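Local coordinates for protein carbon monoxide dehydrogenase (Thermococcus sp. AM4, PDB 6T7J) that catalyses the oxidation of carbon monoxide to carbon dioxide, probably passing the electrons to ferredoxin, and is captured here with a nickel-free, broken cluster C, at residues A[233-238]-A[525-530]; A[127-132]-A[418-423]; A[200-203]-A[207-210]. One frame throughout, in Å; residues are numbered along the deposited sequence.

Contact 1. Residues A[233-238]-A[525-530]; sequences MATYLS and CSRILI
Where the long helix 212-242 passes the start of helix 525-538, T235 reaches across to S526 and R527, and the three side chains are buried together. The branches of T235 divide the work. Its methyl CG2, anti to the backbone N, sits 3.6 Å above the plane of the R527 guanidinium and over its centre, with the nearest separation, CG2 to NH1, at 3.7 Å. That face is thus met by a hydrocarbon group, while the N-H groups remain directed outward to polar partners: NH1 forms a salt bridge with D239 and NH2 another with D524.

The hydroxyl side is polar. T235 OG1 lies 2.8 Å from S526 OG; T235 OG1 is hydrogen-bonded to D524 OD1, and S526 OG to the backbone oxygen of V523. With chi1 at 55°, S526 carries OG between its own backbone N and carbonyl carbon, which places the oxygen beside the carbonyl of V523. D524 thus ties T235 and R527 to the same carboxylate.

Helix 525-538 connects strands 516-518 and 548-552 of a parallel sheet with strand order 3-2-1-4-5-6. The contact therefore joins the long helix to a beta-alpha-beta connection of a Rossmann-like domain, as expected of carbon monoxide dehydrogenases.

Contact 2. Residues A[127-132]-A[418-423]; sequences VEKLKS and SVEAIV
K129 and E420 meet through a salt bridge that links helix 127-136 to the first turn of helix 419-425. The ammonium nitrogen K129 NZ donates to E420 OE1 at 2.9 Å and, more weakly, to E420 OE2 at 3.1 Å, so both carboxylate oxygens lie close to a single charged nitrogen. The same NZ also forms a salt bridge with D239 OD2, its stronger partner, and K129 rests against the Y236 ring in a cation-pi contact. The approach to OE1 comes from above the carboxylate plane, 39° out of it. The two side chains cross at about a right angle, and the aliphatic part of the lysine adds little: its CE is 3.7 Å from OE1.

Both chains are bent at chi2 (132° in K129, 86° in E420), and their ends meet between backbones whose nearest CA atoms, of K129 and E420, are 9.8 Å apart. Two carboxylates and an aromatic ring would be expected to stabilise the charged lysine, though the nearby R527 guanidinium would partly offset this, with D239 as the anion both share.

Further out, S418 is the N-cap of the helix bearing E420: its OG accepts from A421 N at 3.3 Å and is also hydrogen-bonded to P245 O. T244 touches K129, S418 and E420 alike.

R527 of helix 525-538 touches both K129 and V419, so that helix lies against both sides of the bridge, while helix 146-162 covers the L130 face of helix 127-136 and helix 212-242 supplies Y236 and D239 beside it.

Contact 3. Residues A[200-203]-A[207-210]; sequences CMHR and GVDA
H202 and R203, at the C-terminal end of helix 193-203, meet V208 and D209 in the loop that follows it and leads to helix 212-242, at the subunit interface. In the backbone, D209 N donates to R203 O at 3.1 Å, in the carbonyl plane and on a lone pair. A water also binds R203 O, at 3.0 Å, and accepts from V208 N.

The salt bridge runs alongside: R203 and D209 point the same way, and OD2 of D209 comes to the guanidinium edge at NH2. The modelled distance of 2.5 Å is very short and its exact value doubtful, and the two planes are 48° apart. E199 pairs with R203 NH1, while D209 OD1 is held by S214 and by D211 N. A methionine in place of R203 would probably leave the D209 and E199 carboxylates without their shared positive partner.

Apolar packing completes the contact. H202, whose ND1 is hydrogen-bonded to D102 of the second subunit, offers one ring face to V208 in a CH-pi contact: CG1, placed anti to the V208 backbone N, stands 3.9 Å from the ring centroid, nearest NE2 at 3.6 Å.

Contacts 1 and 2 are neighbours, their centres 11 Å apart, and they share D239, whose OD2 pairs with both R527 of contact 1 and K129 of contact 2. R527 NH1 and K129 NZ, like charges, lie 4.1 Å apart, and the shared carboxylate probably offsets their repulsion. Contact 3 stands apart, its centre 30 Å from that of contact 1 and 40 Å from that of contact 2, but its loop leads straight into helix 212-242, which carries T235. The contacts lie near different clusters: the T235 side chain is about 11 Å from the broken cluster C, and the V208 side chain about 9 Å from a four-iron cluster whose pocket includes I206 of the same loop.

Contact 1. Residues A[233-238]-A[525-530]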
loop_
_atom_site.group_PDB
_atom_site.type_symbol
_atom_site.label_atom_id
_atom_site.label_comp_id
_atom_site.label_asym_id
_atom_site.label_seq_id
_atom_site.Cartn_x
_atom_site.Cartn_y
_atom_site.Cartn_z
ATOM N N MET A 233 -8.782 17.975 3.746
ATOM C CA MET A 233 -7.871 18.970 3.191
ATOM C C MET A 233 -8.167 19.223 1.722
ATOM O O MET A 233 -8.161 20.374 1.270
ATOM C CB MET A 233 -6.424 18.518 3.359
ATOM C CG MET A 233 -5.820 18.783 4.726
ATOM S SD MET A 233 -4.152 18.105 4.845
ATOM C CE MET A 233 -3.871 17.645 3.144
ATOM N N ALA A 234 -8.412 18.158 0.957
ATOM C CA ALA A 234 -8.748 18.320 -0.452
ATOM C C ALA A 234 -9.945 19.248 -0.620
ATOM O O ALA A 234 -9.891 20.217 -1.386
ATOM C CB ALA A 234 -9.027 16.957 -1.088
ATOM N N THR A 235 -11.023 18.982 0.122
ATOM C CA THR A 235 -12.232 19.794 -0.003
ATOM C C THR A 235 -11.982 21.235 0.429
ATOM O O THR A 235 -12.341 22.184 -0.284
ATOM C CB THR A 235 -13.366 19.175 0.818
ATOM O OG1 THR A 235 -13.736 17.911 0.252
ATOM C CG2 THR A 235 -14.581 20.096 0.836
ATOM N N TYR A 236 -11.366 21.421 1.602
ATOM C CA TYR A 236 -11.164 22.768 2.128
ATOM C C TYR A 236 -10.268 23.594 1.215
ATOM O O TYR A 236 -10.551 24.769 0.955
ATOM C CB TYR A 236 -10.578 22.698 3.538
ATOM C CG TYR A 236 -11.580 22.974 4.639
ATOM C CD1 TYR A 236 -11.750 24.256 5.144
ATOM C CD2 TYR A 236 -12.352 21.949 5.177
ATOM C CE1 TYR A 236 -12.663 24.514 6.153
ATOM C CE2 TYR A 236 -13.268 22.198 6.187
ATOM C CZ TYR A 236 -13.419 23.483 6.670
ATOM O OH TYR A 236 -14.326 23.738 7.674
ATOM N N LEU A 237 -9.194 22.994 0.697
ATOM C CA LEU A 237 -8.284 23.737 -0.166
ATOM C C LEU A 237 -8.882 23.982 -1.544
ATOM O O LEU A 237 -8.635 25.036 -2.141
ATOM C CB LEU A 237 -6.953 23.001 -0.285
ATOM C CG LEU A 237 -6.091 23.033 0.980
ATOM C CD1 LEU A 237 -4.722 22.469 0.693
ATOM C CD2 LEU A 237 -5.981 24.444 1.530
ATOM N N SER A 238 -9.671 23.038 -2.068
ATOM C CA SER A 238 -10.367 23.292 -3.325
ATOM C C SER A 238 -11.346 24.447 -3.176
ATOM O O SER A 238 -11.489 25.270 -4.087
ATOM C CB SER A 238 -11.086 22.029 -3.795
ATOM O OG SER A 238 -10.250 20.893 -3.675
ATOM N N CYS A 525 -17.322 14.079 0.363
ATOM C CA CYS A 525 -17.952 13.371 1.471
ATOM C C CYS A 525 -17.489 13.936 2.804
ATOM O O CYS A 525 -18.211 13.832 3.802
ATOM C CB CYS A 525 -17.653 11.875 1.405
ATOM S SG CYS A 525 -18.280 11.034 -0.051
ATOM N N SER A 526 -16.291 14.539 2.838
ATOM C CA SER A 526 -15.859 15.248 4.039
ATOM C C SER A 526 -16.901 16.275 4.469
ATOM O O SER A 526 -17.152 16.450 5.668
ATOM C CB SER A 526 -14.502 15.918 3.799
ATOM O OG SER A 526 -14.532 16.767 2.664
ATOM N N ARG A 527 -17.537 16.941 3.498
ATOM C CA ARG A 527 -18.626 17.867 3.806
ATOM C C ARG A 527 -19.685 17.196 4.669
ATOM O O ARG A 527 -20.122 17.750 5.685
ATOM C CB ARG A 527 -19.258 18.392 2.515
ATOM C CG ARG A 527 -18.339 19.215 1.635
ATOM C CD ARG A 527 -19.155 20.080 0.687
ATOM N NE ARG A 527 -18.444 20.376 -0.553
ATOM C CZ ARG A 527 -17.653 21.429 -0.724
ATOM N NH1 ARG A 527 -17.469 22.291 0.268
ATOM N NH2 ARG A 527 -17.044 21.619 -1.887
ATOM N N ILE A 528 -20.106 15.992 4.272
ATOM C CA ILE A 528 -21.063 15.226 5.067
ATOM C C ILE A 528 -20.576 15.117 6.506
ATOM O O ILE A 528 -21.308 15.428 7.456
ATOM C CB ILE A 528 -21.293 13.841 4.434
ATOM C CG1 ILE A 528 -22.207 13.962 3.211
ATOM C CG2 ILE A 528 -21.878 12.874 5.447
ATOM C CD1 ILE A 528 -22.343 12.682 2.415
ATOM N N LEU A 529 -19.309 14.725 6.683
ATOM C CA LEU A 529 -18.760 14.583 8.028
ATOM C C LEU A 529 -18.814 15.895 8.797
ATOM O O LEU A 529 -19.000 15.889 10.019
ATOM C CB LEU A 529 -17.322 14.068 7.962
ATOM C CG LEU A 529 -17.146 12.603 7.560
ATOM C CD1 LEU A 529 -15.710 12.156 7.795
ATOM C CD2 LEU A 529 -18.120 11.714 8.318
ATOM N N ILE A 530 -18.657 17.025 8.106
ATOM C CA ILE A 530 -18.813 18.312 8.771
ATOM C C ILE A 530 -20.265 18.514 9.183
ATOM O O ILE A 530 -20.557 18.838 10.342
ATOM C CB ILE A 530 -18.312 19.454 7.869
ATOM C CG1 ILE A 530 -16.803 19.338 7.663
ATOM C CG2 ILE A 530 -18.645 20.804 8.487
ATOM C CD1 ILE A 530 -16.010 19.403 8.955
#

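Contact 2. Residues A[127-132]-A[418-423]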
loop_
_atom_site.group_PDB
_atom_site.type_symbol
_atom_site.label_atom_id
_atom_site.label_comp_id
_atom_site.label_asym_id
_atom_site.label_seq_id
_atom_site.Cartn_x
_atom_site.Cartn_y
_atom_site.Cartn_z
ATOM N N VAL A 127 -10.980 33.779 1.277
ATOM C CA VAL A 127 -10.100 34.159 2.377
ATOM C C VAL A 127 -10.764 33.875 3.718
ATOM O O VAL A 127 -10.080 33.614 4.717
ATOM C CB VAL A 127 -9.699 35.640 2.235
ATOM C CG1 VAL A 127 -8.680 36.025 3.292
ATOM C CG2 VAL A 127 -9.148 35.901 0.840
ATOM N N GLU A 128 -12.097 33.902 3.763
ATOM C CA GLU A 128 -12.811 33.600 4.998
ATOM C C GLU A 128 -12.609 32.148 5.411
ATOM O O GLU A 128 -12.323 31.855 6.580
ATOM C CB GLU A 128 -14.299 33.911 4.828
ATOM C CG GLU A 128 -14.717 35.249 5.398
ATOM C CD GLU A 128 -14.278 35.417 6.837
ATOM O OE1 GLU A 128 -13.125 35.699 7.108
ATOM O OE2 GLU A 128 -15.031 35.260 7.747
ATOM N N LYS A 129 -12.767 31.225 4.460
ATOM C CA LYS A 129 -12.509 29.819 4.741
ATOM C C LYS A 129 -11.063 29.600 5.160
ATOM O O LYS A 129 -10.789 28.835 6.092
ATOM C CB LYS A 129 -12.847 28.971 3.514
ATOM C CG LYS A 129 -13.043 27.495 3.805
ATOM C CD LYS A 129 -14.319 26.977 3.157
ATOM C CE LYS A 129 -14.412 25.465 3.253
ATOM N NZ LYS A 129 -15.772 24.964 2.926
ATOM N N LEU A 130 -10.124 30.268 4.485
ATOM C CA LEU A 130 -8.711 30.138 4.829
ATOM C C LEU A 130 -8.453 30.578 6.266
ATOM O O LEU A 130 -7.817 29.858 7.045
ATOM C CB LEU A 130 -7.864 30.949 3.844
ATOM C CG LEU A 130 -6.451 31.390 4.240
ATOM C CD1 LEU A 130 -5.557 30.199 4.533
ATOM C CD2 LEU A 130 -5.841 32.248 3.142
ATOM N N LYS A 131 -8.956 31.757 6.638
ATOM C CA LYS A 131 -8.728 32.261 7.987
ATOM C C LYS A 131 -9.394 31.376 9.035
ATOM O O LYS A 131 -8.798 31.086 10.079
ATOM C CB LYS A 131 -9.223 33.704 8.096
ATOM C CG LYS A 131 -8.405 34.693 7.278
ATOM C CD LYS A 131 -8.577 36.117 7.778
ATOM C CE LYS A 131 -9.224 36.998 6.720
ATOM N NZ LYS A 131 -8.777 38.417 6.813
ATOM N N SER A 132 -10.622 30.916 8.772
ATOM C CA SER A 132 -11.311 30.092 9.761
ATOM C C SER A 132 -10.636 28.735 9.926
ATOM O O SER A 132 -10.485 28.245 11.053
ATOM C CB SER A 132 -12.781 29.920 9.377
ATOM O OG SER A 132 -13.356 28.822 10.064
ATOM N N SER A 418 -22.892 22.992 -0.501
ATOM C CA SER A 418 -21.899 22.802 0.542
ATOM C C SER A 418 -22.528 23.075 1.909
ATOM O O SER A 418 -23.661 23.552 2.016
ATOM C CB SER A 418 -20.696 23.715 0.309
ATOM O OG SER A 418 -21.081 25.078 0.328
ATOM N N VAL A 419 -21.777 22.761 2.968
ATOM C CA VAL A 419 -22.271 23.013 4.319
ATOM C C VAL A 419 -22.528 24.501 4.520
ATOM O O VAL A 419 -23.524 24.900 5.139
ATOM C CB VAL A 419 -21.282 22.461 5.362
ATOM C CG1 VAL A 419 -21.806 22.708 6.768
ATOM C CG2 VAL A 419 -21.044 20.977 5.132
ATOM N N GLU A 420 -21.641 25.345 3.989
ATOM C CA GLU A 420 -21.847 26.786 4.072
ATOM C C GLU A 420 -23.115 27.202 3.338
ATOM O O GLU A 420 -23.901 28.008 3.851
ATOM C CB GLU A 420 -20.630 27.520 3.508
ATOM C CG GLU A 420 -19.391 27.440 4.387
ATOM C CD GLU A 420 -18.574 26.187 4.134
ATOM O OE1 GLU A 420 -17.643 25.914 4.923
ATOM O OE2 GLU A 420 -18.860 25.477 3.148
ATOM N N ALA A 421 -23.333 26.657 2.139
ATOM C CA ALA A 421 -24.536 26.988 1.382
ATOM C C ALA A 421 -25.791 26.526 2.110
ATOM O O ALA A 421 -26.808 27.230 2.119
ATOM C CB ALA A 421 -24.466 26.367 -0.012
ATOM N N ILE A 422 -25.735 25.348 2.734
ATOM C CA ILE A 422 -26.890 24.841 3.468
ATOM C C ILE A 422 -27.195 25.728 4.669
ATOM O O ILE A 422 -28.358 26.066 4.925
ATOM C CB ILE A 422 -26.653 23.379 3.887
ATOM C CG1 ILE A 422 -26.598 22.475 2.655
ATOM C CG2 ILE A 422 -27.742 22.912 4.842
ATOM C CD1 ILE A 422 -25.876 21.171 2.890
ATOM N N VAL A 423 -26.165 26.124 5.420
ATOM C CA VAL A 423 -26.386 26.992 6.576
ATOM C C VAL A 423 -26.922 28.346 6.126
ATOM O O VAL A 423 -27.781 28.941 6.789
ATOM C CB VAL A 423 -25.093 27.132 7.401
ATOM C CG1 VAL A 423 -25.250 28.204 8.467
ATOM C CG2 VAL A 423 -24.729 25.803 8.039
#

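Contact 3. Residues A[200-203]-A[207-210]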
loop_
_atom_site.group_PDB
_atom_site.type_symbol
_atom_site.label_atom_id
_atom_site.label_comp_id
_atom_site.label_asym_id
_atom_site.label_seq_id
_atom_site.Cartn_x
_atom_site.Cartn_y
_atom_site.Cartn_z
ATOM N N CYS A 200 -0.514 -0.096 6.891
ATOM C CA CYS A 200 -1.390 -1.153 6.392
ATOM C C CYS A 200 -0.618 -2.077 5.454
ATOM O O CYS A 200 -0.705 -3.304 5.563
ATOM C CB CYS A 200 -2.620 -0.575 5.685
ATOM S SG CYS A 200 -3.787 0.361 6.691
ATOM N N MET A 201 0.170 -1.496 4.543
ATOM C CA MET A 201 0.961 -2.338 3.643
ATOM C C MET A 201 1.951 -3.215 4.408
ATOM O O MET A 201 2.303 -4.305 3.944
ATOM C CB MET A 201 1.692 -1.478 2.611
ATOM C CG MET A 201 0.764 -0.818 1.600
ATOM S SD MET A 201 -0.545 -1.926 1.030
ATOM C CE MET A 201 0.407 -3.120 0.085
ATOM N N HIS A 202 2.402 -2.761 5.581
ATOM C CA HIS A 202 3.300 -3.570 6.403
ATOM C C HIS A 202 2.545 -4.656 7.169
ATOM O O HIS A 202 3.015 -5.796 7.251
ATOM C CB HIS A 202 4.075 -2.673 7.373
ATOM C CG HIS A 202 4.926 -3.424 8.352
ATOM N ND1 HIS A 202 5.170 -2.967 9.630
ATOM C CD2 HIS A 202 5.592 -4.598 8.240
ATOM C CE1 HIS A 202 5.947 -3.827 10.264
ATOM N NE2 HIS A 202 6.217 -4.828 9.444
ATOM N N ARG A 203 1.378 -4.325 7.729
ATOM C CA ARG A 203 0.630 -5.283 8.539
ATOM C C ARG A 203 0.173 -6.476 7.710
ATOM O O ARG A 203 0.194 -7.619 8.185
ATOM C CB ARG A 203 -0.575 -4.599 9.184
ATOM C CG ARG A 203 -0.256 -3.763 10.408
ATOM C CD ARG A 203 -1.525 -3.170 11.008
ATOM N NE ARG A 203 -1.239 -2.307 12.151
ATOM C CZ ARG A 203 -1.373 -2.676 13.421
ATOM N NH1 ARG A 203 -1.084 -1.822 14.393
ATOM N NH2 ARG A 203 -1.794 -3.898 13.720
ATOM N N GLY A 207 3.383 -12.743 7.592
ATOM C CA GLY A 207 3.982 -12.913 8.901
ATOM C C GLY A 207 4.066 -11.665 9.751
ATOM O O GLY A 207 4.975 -11.555 10.579
ATOM N N VAL A 208 3.144 -10.719 9.583
ATOM C CA VAL A 208 3.136 -9.550 10.456
ATOM C C VAL A 208 1.877 -9.575 11.321
ATOM O O VAL A 208 1.888 -10.154 12.413
ATOM C CB VAL A 208 3.277 -8.247 9.649
ATOM C CG1 VAL A 208 3.685 -7.108 10.564
ATOM C CG2 VAL A 208 4.325 -8.422 8.563
ATOM N N ASP A 209 0.783 -8.970 10.859
ATOM C CA ASP A 209 -0.455 -8.917 11.639
ATOM C C ASP A 209 -1.440 -9.950 11.100
ATOM O O ASP A 209 -1.948 -9.814 9.981
ATOM C CB ASP A 209 -1.067 -7.518 11.621
ATOM C CG ASP A 209 -2.106 -7.317 12.726
ATOM O OD1 ASP A 209 -2.534 -8.319 13.345
ATOM O OD2 ASP A 209 -2.494 -6.153 12.978
ATOM N N ALA A 210 -1.720 -10.977 11.908
ATOM C CA ALA A 210 -2.661 -12.026 11.546
ATOM C C ALA A 210 -3.987 -11.936 12.287
ATOM O O ALA A 210 -4.898 -12.714 11.983
ATOM C CB ALA A 210 -2.040 -13.409 11.799
HETATM O O HOH W 1 0.421 -10.613 7.888
#